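Local coordinates for insecticidal crystal protein Cry7Cal (Bacillus thuringiensis, PDB 5ZI1) that is a three-domain insecticidal crystal toxin active against a migratory locust, and probably binds gut receptors before forming pores in the membrane, at residues V143-A148 / D188-W193; I487-T492 / L557-L562; R311-T316 / S341-T346; T266-W271 / N396-S401. One frame throughout, in Å; residues are numbered along the deposited sequence.

Contact 1: V143-A148 / D188-W193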
loop_
_atom_site.group_PDB
_atom_site.type_symbol
_atom_site.label_atom_id
_atom_site.label_comp_id
_atom_site.label_asym_id
_atom_site.label_seq_id
_atom_site.Cartn_x
_atom_site.Cartn_y
_atom_site.Cartn_z
ATOM N N VAL A 143 -15.604 5.399 -3.565
ATOM C CA VAL A 143 -16.169 6.746 -3.472
ATOM C C VAL A 143 -16.054 7.268 -2.047
ATOM O O VAL A 143 -15.672 8.422 -1.817
ATOM C CB VAL A 143 -17.634 6.753 -3.956
ATOM C CG1 VAL A 143 -18.281 8.119 -3.714
ATOM C CG2 VAL A 143 -17.707 6.367 -5.443
ATOM N N TYR A 144 -16.372 6.421 -1.070
ATOM C CA TYR A 144 -16.329 6.843 0.325
ATOM C C TYR A 144 -14.905 7.191 0.736
ATOM O O TYR A 144 -14.640 8.291 1.238
ATOM C CB TYR A 144 -16.896 5.733 1.201
ATOM C CG TYR A 144 -16.924 6.045 2.668
ATOM C CD1 TYR A 144 -15.825 5.793 3.470
ATOM C CD2 TYR A 144 -18.069 6.564 3.268
ATOM C CE1 TYR A 144 -15.844 6.069 4.824
ATOM C CE2 TYR A 144 -18.100 6.840 4.615
ATOM C CZ TYR A 144 -16.985 6.587 5.390
ATOM O OH TYR A 144 -17.013 6.846 6.737
ATOM N N ALA A 145 -13.968 6.271 0.494
ATOM C CA ALA A 145 -12.570 6.501 0.839
ATOM C C ALA A 145 -12.042 7.793 0.235
ATOM O O ALA A 145 -11.428 8.608 0.937
ATOM C CB ALA A 145 -11.724 5.316 0.397
ATOM N N GLN A 146 -12.298 8.018 -1.056
ATOM C CA GLN A 146 -11.694 9.174 -1.718
ATOM C C GLN A 146 -12.303 10.484 -1.228
ATOM O O GLN A 146 -11.592 11.487 -1.073
ATOM C CB GLN A 146 -11.831 9.050 -3.238
ATOM C CG GLN A 146 -11.106 7.862 -3.808
ATOM C CD GLN A 146 -9.598 8.067 -3.922
ATOM O OE1 GLN A 146 -9.110 9.194 -3.960
ATOM N NE2 GLN A 146 -8.855 6.963 -3.997
ATOM N N ALA A 147 -13.618 10.504 -0.999
ATOM C CA ALA A 147 -14.253 11.697 -0.450
ATOM C C ALA A 147 -13.854 11.890 1.002
ATOM O O ALA A 147 -13.586 13.015 1.442
ATOM C CB ALA A 147 -15.769 11.590 -0.578
ATOM N N ALA A 148 -13.813 10.794 1.762
ATOM C CA ALA A 148 -13.298 10.854 3.118
ATOM C C ALA A 148 -11.941 11.531 3.126
ATOM O O ALA A 148 -11.669 12.428 3.939
ATOM C CB ALA A 148 -13.205 9.441 3.695
ATOM N N ASP A 188 -12.169 3.281 10.245
ATOM C CA ASP A 188 -12.928 2.106 10.677
ATOM C C ASP A 188 -13.885 1.641 9.596
ATOM O O ASP A 188 -14.042 0.439 9.365
ATOM C CB ASP A 188 -13.725 2.405 11.942
ATOM C CG ASP A 188 -12.862 2.497 13.188
ATOM O OD1 ASP A 188 -11.645 2.212 13.107
ATOM O OD2 ASP A 188 -13.424 2.850 14.255
ATOM N N HIS A 189 -14.574 2.578 8.957
ATOM C CA HIS A 189 -15.488 2.203 7.891
ATOM C C HIS A 189 -14.745 1.514 6.741
ATOM O O HIS A 189 -15.171 0.458 6.262
ATOM C CB HIS A 189 -16.244 3.438 7.398
ATOM C CG HIS A 189 -17.271 3.119 6.365
ATOM N ND1 HIS A 189 -18.561 2.752 6.690
ATOM C CD2 HIS A 189 -17.189 3.065 5.013
ATOM C CE1 HIS A 189 -19.235 2.508 5.580
ATOM N NE2 HIS A 189 -18.427 2.693 4.549
ATOM N N CYS A 190 -13.613 2.082 6.301
ATOM C CA CYS A 190 -12.896 1.496 5.159
ATOM C C CYS A 190 -12.375 0.103 5.482
ATOM O O CYS A 190 -12.439 -0.799 4.641
ATOM C CB CYS A 190 -11.740 2.391 4.711
ATOM S SG CYS A 190 -12.258 3.992 4.057
ATOM N N VAL A 191 -11.864 -0.101 6.694
ATOM C CA VAL A 191 -11.313 -1.409 7.027
ATOM C C VAL A 191 -12.420 -2.447 7.103
ATOM O O VAL A 191 -12.331 -3.510 6.481
ATOM C CB VAL A 191 -10.492 -1.327 8.324
ATOM C CG1 VAL A 191 -10.118 -2.708 8.818
ATOM C CG2 VAL A 191 -9.238 -0.526 8.052
ATOM N N LYS A 192 -13.500 -2.138 7.833
ATOM C CA LYS A 192 -14.618 -3.067 7.989
ATOM C C LYS A 192 -15.144 -3.562 6.642
ATOM O O LYS A 192 -15.303 -4.766 6.429
ATOM C CB LYS A 192 -15.731 -2.386 8.787
ATOM C CG LYS A 192 -17.112 -3.018 8.692
ATOM C CD LYS A 192 -18.132 -2.116 9.418
ATOM C CE LYS A 192 -19.448 -2.832 9.725
ATOM N NZ LYS A 192 -19.220 -4.025 10.590
ATOM N N TRP A 193 -15.417 -2.646 5.716
ATOM C CA TRP A 193 -15.981 -3.061 4.443
ATOM C C TRP A 193 -14.939 -3.601 3.469
ATOM O O TRP A 193 -15.302 -4.385 2.588
ATOM C CB TRP A 193 -16.782 -1.907 3.841
ATOM C CG TRP A 193 -18.075 -1.776 4.590
ATOM C CD1 TRP A 193 -18.312 -0.999 5.687
ATOM C CD2 TRP A 193 -19.280 -2.508 4.352
ATOM N NE1 TRP A 193 -19.592 -1.180 6.126
ATOM C CE2 TRP A 193 -20.212 -2.099 5.323
ATOM C CE3 TRP A 193 -19.667 -3.463 3.399
ATOM C CZ2 TRP A 193 -21.510 -2.605 5.373
ATOM C CZ3 TRP A 193 -20.957 -3.963 3.452
ATOM C CH2 TRP A 193 -21.859 -3.535 4.434
#

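Contact 2: I487-T492 / L557-L562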
loop_
_atom_site.group_PDB
_atom_site.type_symbol
_atom_site.label_atom_id
_atom_site.label_comp_id
_atom_site.label_asym_id
_atom_site.label_seq_id
_atom_site.Cartn_x
_atom_site.Cartn_y
_atom_site.Cartn_z
ATOM N N ILE A 487 2.719 -9.080 11.648
ATOM C CA ILE A 487 1.310 -9.401 11.485
ATOM C C ILE A 487 0.704 -8.404 10.509
ATOM O O ILE A 487 1.240 -7.317 10.279
ATOM C CB ILE A 487 0.520 -9.381 12.819
ATOM C CG1 ILE A 487 0.314 -7.946 13.298
ATOM C CG2 ILE A 487 1.231 -10.187 13.915
ATOM C CD1 ILE A 487 -0.539 -7.864 14.515
ATOM N N ASP A 488 -0.434 -8.793 9.939
ATOM C CA ASP A 488 -1.124 -7.937 8.991
ATOM C C ASP A 488 -1.772 -6.749 9.693
ATOM O O ASP A 488 -2.166 -6.823 10.853
ATOM C CB ASP A 488 -2.186 -8.726 8.234
ATOM C CG ASP A 488 -1.604 -9.561 7.116
ATOM O OD1 ASP A 488 -0.655 -9.098 6.431
ATOM O OD2 ASP A 488 -2.104 -10.691 6.919
ATOM N N SER A 489 -1.886 -5.649 8.957
ATOM C CA SER A 489 -2.594 -4.461 9.405
ATOM C C SER A 489 -3.094 -3.738 8.165
ATOM O O SER A 489 -2.295 -3.329 7.320
ATOM C CB SER A 489 -1.690 -3.548 10.247
ATOM O OG SER A 489 -2.176 -2.210 10.249
ATOM N N ALA A 490 -4.411 -3.568 8.072
ATOM C CA ALA A 490 -5.053 -3.015 6.887
ATOM C C ALA A 490 -4.931 -1.504 6.771
ATOM O O ALA A 490 -5.041 -0.982 5.660
ATOM C CB ALA A 490 -6.543 -3.382 6.880
ATOM N N SER A 491 -4.707 -0.786 7.877
ATOM C CA SER A 491 -4.825 0.662 7.863
ATOM C C SER A 491 -3.495 1.402 7.892
ATOM O O SER A 491 -3.494 2.639 7.788
ATOM C CB SER A 491 -5.667 1.134 9.063
ATOM O OG SER A 491 -5.020 0.815 10.278
ATOM N N THR A 492 -2.371 0.706 8.055
ATOM C CA THR A 492 -1.081 1.373 8.213
ATOM C C THR A 492 -0.218 1.288 6.959
ATOM O O THR A 492 0.956 1.682 6.989
ATOM C CB THR A 492 -0.343 0.786 9.412
ATOM O OG1 THR A 492 -0.285 -0.639 9.270
ATOM C CG2 THR A 492 -1.097 1.136 10.735
ATOM N N LEU A 557 -7.008 -2.504 17.611
ATOM C CA LEU A 557 -5.807 -1.742 17.902
ATOM C C LEU A 557 -6.144 -0.262 17.897
ATOM O O LEU A 557 -6.927 0.213 17.076
ATOM C CB LEU A 557 -4.701 -2.054 16.897
ATOM C CG LEU A 557 -3.795 -3.214 17.312
ATOM C CD1 LEU A 557 -4.546 -4.530 17.335
ATOM C CD2 LEU A 557 -2.584 -3.323 16.390
ATOM N N LYS A 558 -5.587 0.459 18.852
ATOM C CA LYS A 558 -5.754 1.900 18.922
ATOM C C LYS A 558 -4.384 2.488 19.206
ATOM O O LYS A 558 -3.698 2.036 20.125
ATOM C CB LYS A 558 -6.780 2.275 20.000
ATOM N N TYR A 559 -3.972 3.457 18.397
ATOM C CA TYR A 559 -2.602 3.943 18.385
ATOM C C TYR A 559 -2.491 5.297 19.064
ATOM O O TYR A 559 -3.356 6.160 18.907
ATOM C CB TYR A 559 -2.069 4.088 16.950
ATOM C CG TYR A 559 -1.806 2.784 16.264
ATOM C CD1 TYR A 559 -0.649 2.060 16.536
ATOM C CD2 TYR A 559 -2.706 2.274 15.329
ATOM C CE1 TYR A 559 -0.406 0.857 15.909
ATOM C CE2 TYR A 559 -2.459 1.074 14.682
ATOM C CZ TYR A 559 -1.314 0.370 14.979
ATOM O OH TYR A 559 -1.071 -0.823 14.365
ATOM N N SER A 560 -1.389 5.496 19.778
ATOM C CA SER A 560 -0.966 6.858 20.075
ATOM C C SER A 560 0.517 7.012 19.757
ATOM O O SER A 560 1.090 6.194 19.027
ATOM C CB SER A 560 -1.274 7.226 21.531
ATOM O OG SER A 560 -0.826 6.202 22.390
ATOM N N TYR A 561 1.139 8.057 20.284
ATOM C CA TYR A 561 2.527 8.373 20.013
ATOM C C TYR A 561 3.317 8.450 21.309
ATOM O O TYR A 561 2.803 8.826 22.377
ATOM C CB TYR A 561 2.655 9.685 19.249
ATOM C CG TYR A 561 2.035 9.605 17.867
ATOM C CD1 TYR A 561 0.696 9.914 17.668
ATOM C CD2 TYR A 561 2.786 9.183 16.770
ATOM C CE1 TYR A 561 0.132 9.841 16.432
ATOM C CE2 TYR A 561 2.226 9.091 15.509
ATOM C CZ TYR A 561 0.898 9.428 15.348
ATOM O OH TYR A 561 0.305 9.361 14.117
ATOM N N LEU A 562 4.592 8.116 21.178
ATOM C CA LEU A 562 5.520 8.040 22.290
ATOM C C LEU A 562 6.829 8.647 21.817
ATOM O O LEU A 562 7.456 8.122 20.893
ATOM C CB LEU A 562 5.712 6.583 22.711
ATOM C CG LEU A 562 6.799 6.249 23.728
ATOM C CD1 LEU A 562 6.468 4.936 24.246
ATOM C CD2 LEU A 562 8.214 6.127 23.107
HETATM O O HOH W 1 -3.032 -2.127 12.878
#

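Contact 3: R311-T316 / S341-T346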
loop_
_atom_site.group_PDB
_atom_site.type_symbol
_atom_site.label_atom_id
_atom_site.label_comp_id
_atom_site.label_asym_id
_atom_site.label_seq_id
_atom_site.Cartn_x
_atom_site.Cartn_y
_atom_site.Cartn_z
ATOM N N ARG A 311 4.449 -29.676 -28.183
ATOM C CA ARG A 311 5.665 -29.786 -27.385
ATOM C C ARG A 311 5.992 -28.406 -26.829
ATOM O O ARG A 311 5.844 -27.404 -27.532
ATOM C CB ARG A 311 6.834 -30.391 -28.218
ATOM C CG ARG A 311 8.249 -29.891 -27.879
ATOM C CD ARG A 311 9.342 -30.729 -28.623
ATOM N NE ARG A 311 9.505 -32.055 -27.994
ATOM C CZ ARG A 311 10.585 -32.454 -27.321
ATOM N NH1 ARG A 311 11.617 -31.626 -27.195
ATOM N NH2 ARG A 311 10.635 -33.675 -26.782
ATOM N N PHE A 312 6.384 -28.345 -25.554
ATOM C CA PHE A 312 6.496 -27.071 -24.844
ATOM C C PHE A 312 7.123 -27.300 -23.483
ATOM O O PHE A 312 6.948 -28.360 -22.877
ATOM C CB PHE A 312 5.135 -26.403 -24.651
ATOM C CG PHE A 312 4.136 -27.294 -24.002
ATOM C CD1 PHE A 312 4.046 -27.370 -22.612
ATOM C CD2 PHE A 312 3.294 -28.084 -24.783
ATOM C CE1 PHE A 312 3.135 -28.211 -22.009
ATOM C CE2 PHE A 312 2.363 -28.920 -24.183
ATOM C CZ PHE A 312 2.286 -28.990 -22.786
ATOM N N ALA A 313 7.828 -26.283 -22.999
ATOM C CA ALA A 313 8.426 -26.357 -21.679
ATOM C C ALA A 313 7.395 -25.998 -20.612
ATOM O O ALA A 313 6.431 -25.273 -20.875
ATOM C CB ALA A 313 9.635 -25.431 -21.593
ATOM N N ILE A 314 7.592 -26.567 -19.415
ATOM C CA ILE A 314 6.840 -26.262 -18.206
ATOM C C ILE A 314 7.852 -26.131 -17.079
ATOM O O ILE A 314 8.877 -26.821 -17.066
ATOM C CB ILE A 314 5.802 -27.351 -17.841
ATOM C CG1 ILE A 314 6.517 -28.668 -17.519
ATOM C CG2 ILE A 314 4.747 -27.538 -18.940
ATOM C CD1 ILE A 314 5.610 -29.761 -16.978
ATOM N N TRP A 315 7.557 -25.257 -16.111
ATOM C CA TRP A 315 8.472 -25.115 -14.984
ATOM C C TRP A 315 8.403 -26.360 -14.121
ATOM O O TRP A 315 7.322 -26.885 -13.864
ATOM C CB TRP A 315 8.141 -23.900 -14.104
ATOM C CG TRP A 315 8.143 -22.570 -14.768
ATOM C CD1 TRP A 315 8.142 -22.319 -16.104
ATOM C CD2 TRP A 315 8.132 -21.296 -14.121
ATOM N NE1 TRP A 315 8.128 -20.968 -16.332
ATOM C CE2 TRP A 315 8.132 -20.316 -15.129
ATOM C CE3 TRP A 315 8.138 -20.891 -12.786
ATOM C CZ2 TRP A 315 8.121 -18.958 -14.848
ATOM C CZ3 TRP A 315 8.132 -19.539 -12.507
ATOM C CH2 TRP A 315 8.124 -18.589 -13.531
ATOM N N THR A 316 9.564 -26.836 -13.674
ATOM C CA THR A 316 9.594 -27.864 -12.642
ATOM C C THR A 316 9.708 -27.259 -11.243
ATOM O O THR A 316 9.289 -27.882 -10.257
ATOM C CB THR A 316 10.773 -28.803 -12.887
ATOM O OG1 THR A 316 11.996 -28.080 -12.703
ATOM C CG2 THR A 316 10.746 -29.350 -14.339
ATOM N N SER A 341 14.611 -31.387 -14.624
ATOM C CA SER A 341 14.707 -30.175 -15.414
ATOM C C SER A 341 15.916 -30.254 -16.335
ATOM O O SER A 341 16.968 -30.772 -15.959
ATOM C CB SER A 341 14.836 -28.954 -14.512
ATOM O OG SER A 341 16.071 -29.001 -13.820
ATOM N N THR A 342 15.752 -29.727 -17.543
ATOM C CA THR A 342 16.823 -29.617 -18.529
ATOM C C THR A 342 17.077 -28.166 -18.908
ATOM O O THR A 342 17.925 -27.897 -19.773
ATOM C CB THR A 342 16.479 -30.420 -19.796
ATOM O OG1 THR A 342 15.245 -29.936 -20.339
ATOM C CG2 THR A 342 16.319 -31.896 -19.484
ATOM N N LEU A 343 16.345 -27.226 -18.301
ATOM C CA LEU A 343 16.402 -25.816 -18.653
ATOM C C LEU A 343 16.433 -25.000 -17.374
ATOM O O LEU A 343 15.882 -25.407 -16.344
ATOM C CB LEU A 343 15.211 -25.381 -19.517
ATOM C CG LEU A 343 14.873 -26.225 -20.751
ATOM C CD1 LEU A 343 13.433 -25.980 -21.209
ATOM C CD2 LEU A 343 15.860 -25.969 -21.898
ATOM N N SER A 344 17.066 -23.833 -17.463
ATOM C CA SER A 344 17.347 -23.012 -16.298
ATOM C C SER A 344 17.587 -21.584 -16.749
ATOM O O SER A 344 18.261 -21.355 -17.750
ATOM C CB SER A 344 18.567 -23.534 -15.539
ATOM O OG SER A 344 18.929 -22.650 -14.492
ATOM N N HIS A 345 17.028 -20.630 -16.013
ATOM C CA HIS A 345 17.372 -19.234 -16.228
ATOM C C HIS A 345 17.431 -18.528 -14.886
ATOM O O HIS A 345 16.603 -18.768 -14.002
ATOM C CB HIS A 345 16.382 -18.525 -17.153
ATOM C CG HIS A 345 16.868 -17.192 -17.636
ATOM N ND1 HIS A 345 16.776 -16.039 -16.876
ATOM C CD2 HIS A 345 17.476 -16.835 -18.796
ATOM C CE1 HIS A 345 17.289 -15.027 -17.559
ATOM N NE2 HIS A 345 17.721 -15.485 -18.728
ATOM N N THR A 346 18.423 -17.668 -14.732
ATOM C CA THR A 346 18.578 -16.886 -13.514
ATOM C C THR A 346 18.509 -15.416 -13.892
ATOM O O THR A 346 19.304 -14.942 -14.710
ATOM C CB THR A 346 19.885 -17.223 -12.797
ATOM O OG1 THR A 346 19.889 -18.609 -12.435
ATOM C CG2 THR A 346 20.023 -16.400 -11.526
#

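Contact 4: T266-W271 / N396-S401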
loop_
_atom_site.group_PDB
_atom_site.type_symbol
_atom_site.label_atom_id
_atom_site.label_comp_id
_atom_site.label_asym_id
_atom_site.label_seq_id
_atom_site.Cartn_x
_atom_site.Cartn_y
_atom_site.Cartn_z
ATOM N N THR A 266 -11.504 -27.950 -24.924
ATOM C CA THR A 266 -11.243 -29.037 -23.985
ATOM C C THR A 266 -9.752 -29.298 -23.821
ATOM O O THR A 266 -9.319 -29.753 -22.757
ATOM C CB THR A 266 -11.953 -30.319 -24.422
ATOM O OG1 THR A 266 -11.155 -30.996 -25.396
ATOM C CG2 THR A 266 -13.310 -30.006 -25.013
ATOM N N LYS A 267 -8.946 -28.997 -24.844
ATOM C CA LYS A 267 -7.512 -29.235 -24.743
ATOM C C LYS A 267 -6.786 -28.069 -24.075
ATOM O O LYS A 267 -5.759 -28.267 -23.415
ATOM C CB LYS A 267 -6.933 -29.490 -26.132
ATOM C CG LYS A 267 -5.510 -29.950 -26.134
ATOM C CD LYS A 267 -5.237 -30.821 -27.356
ATOM C CE LYS A 267 -3.844 -30.557 -27.890
ATOM N NZ LYS A 267 -3.575 -31.228 -29.219
ATOM N N TYR A 268 -7.294 -26.856 -24.241
ATOM C CA TYR A 268 -6.687 -25.661 -23.668
ATOM C C TYR A 268 -7.637 -25.022 -22.649
ATOM O O TYR A 268 -8.122 -23.906 -22.853
ATOM C CB TYR A 268 -6.329 -24.694 -24.791
ATOM C CG TYR A 268 -5.446 -25.322 -25.850
ATOM C CD1 TYR A 268 -4.126 -25.641 -25.569
ATOM C CD2 TYR A 268 -5.931 -25.603 -27.128
ATOM C CE1 TYR A 268 -3.312 -26.219 -26.512
ATOM C CE2 TYR A 268 -5.121 -26.178 -28.088
ATOM C CZ TYR A 268 -3.813 -26.484 -27.775
ATOM O OH TYR A 268 -2.984 -27.063 -28.711
ATOM N N PRO A 269 -7.944 -25.706 -21.555
ATOM C CA PRO A 269 -8.903 -25.139 -20.594
ATOM C C PRO A 269 -8.282 -24.004 -19.790
ATOM O O PRO A 269 -7.062 -23.804 -19.773
ATOM C CB PRO A 269 -9.267 -26.329 -19.693
ATOM C CG PRO A 269 -8.029 -27.182 -19.712
ATOM C CD PRO A 269 -7.359 -26.967 -21.068
ATOM N N ASP A 270 -9.159 -23.224 -19.155
ATOM C CA ASP A 270 -8.720 -22.301 -18.112
ATOM C C ASP A 270 -8.019 -23.060 -16.991
ATOM O O ASP A 270 -8.393 -24.180 -16.634
ATOM C CB ASP A 270 -9.901 -21.529 -17.536
ATOM C CG ASP A 270 -10.494 -20.538 -18.518
ATOM O OD1 ASP A 270 -9.897 -20.324 -19.588
ATOM O OD2 ASP A 270 -11.562 -19.960 -18.209
ATOM N N TRP A 271 -7.002 -22.429 -16.414
ATOM C CA TRP A 271 -6.249 -23.092 -15.359
ATOM C C TRP A 271 -7.075 -23.314 -14.084
ATOM O O TRP A 271 -6.706 -24.187 -13.289
ATOM C CB TRP A 271 -4.970 -22.296 -15.040
ATOM C CG TRP A 271 -5.223 -20.939 -14.403
ATOM C CD1 TRP A 271 -5.269 -19.729 -15.039
ATOM C CD2 TRP A 271 -5.482 -20.667 -13.014
ATOM N NE1 TRP A 271 -5.536 -18.727 -14.140
ATOM C CE2 TRP A 271 -5.668 -19.274 -12.889
ATOM C CE3 TRP A 271 -5.561 -21.463 -11.867
ATOM C CZ2 TRP A 271 -5.925 -18.658 -11.656
ATOM C CZ3 TRP A 271 -5.815 -20.846 -10.637
ATOM C CH2 TRP A 271 -5.997 -19.464 -10.548
ATOM N N ASN A 396 8.117 -24.116 -27.414
ATOM C CA ASN A 396 6.669 -24.012 -27.405
ATOM C C ASN A 396 6.169 -23.972 -28.844
ATOM O O ASN A 396 6.409 -22.998 -29.566
ATOM C CB ASN A 396 6.227 -22.768 -26.617
ATOM C CG ASN A 396 4.754 -22.503 -26.731
ATOM O OD1 ASN A 396 3.966 -23.400 -27.051
ATOM N ND2 ASN A 396 4.361 -21.260 -26.473
ATOM N N ASN A 397 5.495 -25.030 -29.278
ATOM C CA ASN A 397 4.907 -25.057 -30.608
ATOM C C ASN A 397 3.387 -25.035 -30.552
ATOM O O ASN A 397 2.731 -25.417 -31.532
ATOM C CB ASN A 397 5.407 -26.266 -31.413
ATOM C CG ASN A 397 4.908 -27.606 -30.870
ATOM O OD1 ASN A 397 4.010 -27.684 -30.012
ATOM N ND2 ASN A 397 5.486 -28.678 -31.389
ATOM N N ILE A 398 2.819 -24.632 -29.413
ATOM C CA ILE A 398 1.366 -24.433 -29.357
ATOM C C ILE A 398 1.013 -23.214 -30.196
ATOM O O ILE A 398 1.703 -22.185 -30.094
ATOM C CB ILE A 398 0.896 -24.258 -27.911
ATOM C CG1 ILE A 398 1.344 -25.427 -27.046
ATOM C CG2 ILE A 398 -0.612 -24.174 -27.850
ATOM C CD1 ILE A 398 1.376 -25.088 -25.573
ATOM N N PRO A 399 -0.005 -23.288 -31.058
ATOM C CA PRO A 399 -0.386 -22.114 -31.852
ATOM C C PRO A 399 -0.638 -20.911 -30.956
ATOM O O PRO A 399 -1.206 -21.031 -29.865
ATOM C CB PRO A 399 -1.665 -22.562 -32.567
ATOM C CG PRO A 399 -1.610 -24.042 -32.580
ATOM C CD PRO A 399 -0.853 -24.456 -31.349
ATOM N N SER A 400 -0.200 -19.742 -31.437
ATOM C CA SER A 400 -0.229 -18.527 -30.634
ATOM C C SER A 400 -1.630 -18.188 -30.163
ATOM O O SER A 400 -1.796 -17.644 -29.063
ATOM C CB SER A 400 0.342 -17.371 -31.439
ATOM O OG SER A 400 1.699 -17.634 -31.723
ATOM N N SER A 401 -2.643 -18.493 -30.976
ATOM C CA SER A 401 -4.022 -18.209 -30.608
ATOM C C SER A 401 -4.531 -19.141 -29.519
ATOM O O SER A 401 -5.644 -18.938 -29.025
ATOM C CB SER A 401 -4.932 -18.301 -31.831
ATOM O OG SER A 401 -5.124 -19.649 -32.223
#

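Contact 1: V143-A148 / D188-W193
Tyr144 and His189 lay their rings against each other where two antiparallel helices pass. The aromatic contact is oblique, with centroids 4.0 Å apart and planes 36° from parallel. The tilt brings His189 CD2 over the rim of the tyrosine, 3.3 Å from Tyr144 CE1, while Tyr144 OH lies 3.6 Å from His189 CB. Each ring has its CG anti to the main-chain N of its own residue (chi1 -176° for His189), which directs each ring at the facing helix. The other face of the imidazole is taken by Trp193, whose CD1 lies 3.6 Å above its plane, so the histidine is sandwiched between two aromatics.

The sulfur makes the second kind of contact. Cys190 SG sits at the edge of the tyrosine ring, 4.0 Å from Tyr144 CD1, and meets the methyl of Ala145 with SG 3.9 Å from CB. Val226 of helix 208-227 packs on both Ala145 and Cys190, closing this side with a third helix. The axes of 143-148 and 188-193 approach to 10.3 Å at 160°; their parent helices 141-165 and 169-202 form an antiparallel hairpin within the α-helical bundle of the N-terminal delta-endotoxin domain, generally credited with membrane insertion.

Contact 2: I487-T492 / L557-L562
Ser489 and Tyr559 reach each other through a water molecule. The two hydroxyls are too far apart to bond directly, with Ser489 OG 4.5 Å from Tyr559 OH, and the water fills the interval: it lies 2.8 Å from Ser489 OG and 2.8 Å from Tyr559 OH. On the tyrosine side it sits in the plane of the ring, at its edge. The serine hydroxyl has a second polar neighbour within its own loop, since Ser489 OG and Thr492 OG1 are hydrogen-bonded at 2.6 Å. Thr492 OG1 is also bonded to the carbonyl of Gly494, which ties the chain of hydroxyls back to the main chain.

The apolar share is slight. The methyl of Thr492 comes across the phenol end of Tyr559 at roughly a right angle, CG2 being 4.1 Å from OH. Both threonine branches are used: chi1 of 53° sets OG1 between the backbone N and the carbonyl carbon, facing Ser489, and leaves CG2 for the tyrosine. Ile496 of strand 496-500 packs on both Ser489 and Tyr559, while Arg527 makes a cation-pi contact with the tyrosine ring.

Within the C-terminal β-sandwich domain, a loop following strand 484-487 is thus joined to 557-562. The link is chiefly polar and runs through the water, from Tyr559 OH by way of Ser489 OG and Thr492 OG1 to Gly494 O, with little apolar area beside it.

Contact 3: R311-T316 / S341-T346
Ala313 and Leu343 meet methyl to methyl, with Ala313 CB 3.9 Å from Leu343 CD1. Further along, Thr316 meets the CB of Ser341 with both branches, Thr316 OG1 at 3.5 Å and Thr316 CG2 at 4.1 Å. The serine therefore presents its methylene to the threonine, and its hydroxyl is engaged elsewhere. All four CB atoms point across the gap, and the α-carbons draw together from 8.5 Å between Ala313 CA and Leu343 CA to 6.3 Å between Thr316 CA and Ser341 CA.

In the next shell, Phe394 packs on both Ala313 and Leu343, extending the small apolar patch. The hydroxyls of the other pair each turn to a carbonyl of the connecting chain: Thr316 OG1 bonds Thr337 O, with a weaker bond to Arg302 O, and Ser341 OG bonds Ser338 O. A chi1 of 66° at Thr316 turns OG1 so that it reaches Thr337 O while still lying against Ser341 CB.

Farther out, strand 294-306 separates the two partners in the sheet, pairing its backbone with Phe312, Ile314 and Thr316 along one side. On its other side Thr342 and Leu343 together face Ala303, a classic β-bulge near the start of strand 343-348. The order 331-336, 312-324, 294-306, 343-348 is that of a Greek key, as expected in the β-prism of the central delta-endotoxin domain. Chemically the direct touch is van der Waals; the polar groups anchor the connecting chain, so the relative position is probably set mainly by the sheet and that chain.

Contact 4: T266-W271 / N396-S401
Tyr268 is the residue of 266-271 that touches Ile398 and Pro399, and the residue before it covers one face of its ring. This is Lys267, which is bonded through its backbone to Lys365 and runs its aliphatic chain over the tyrosine, with CG 4.1 Å above the plane of the Tyr268 ring, near the centre of that face.

Tyr268 follows. Its CG is anti to the carbonyl carbon (chi1 -55°), which points the ring at Ile398; the ring lies obliquely to the branched methyl there, so that Tyr268 CE1 is 3.6 Å and Tyr268 OH 3.8 Å from Ile398 CG2. The two side chains run past one another in opposite senses. At the phenol end, Pro399 CD comes within 4.3 Å of Tyr268 OH, a looser touch; the hydroxyl itself is hydrogen-bonded to Asp310 OD2. Across the contact, Ile398 is held by an Asx turn: its N donates to Asn396 OD1 at 2.9 Å and 153°, approaching from above the carbonyl plane. Here, at one end of the β-prism of the central domain, the loop after strand 252-254 meets the connection between strands 387-393 and 404-407.

Pro269 then packs on Lys365 and Trp369, against the adjoining sheet. Asp270 bonds back to the backbone N of Gly262 through OD1, and Trp271 pairs its backbone with Leu260 while its indole packs on Gln371.

How the contacts relate
From the N terminus, contact 1 closes first, joining successive helices of the helical domain. In the central domain, contact 4 opens at 266-271 and closes only at 396-401, and the shorter loop of contact 3 is nested inside it. The two meet where Asn397 OD1 lies 2.7 Å from Arg311 N, a probable hydrogen bond, and where Phe312 packs on Ile398; strand 312-324 thus abuts the 396-401 connection. Contact 2 comes last, closing a 64-residue loop of the C-terminal domain in series with the rest; no loops cross. Yet its centre is about 17 Å from that of contact 1: Val191 packs on Ala490 and Ser491, bringing helix 169-202 against the C-terminal domain.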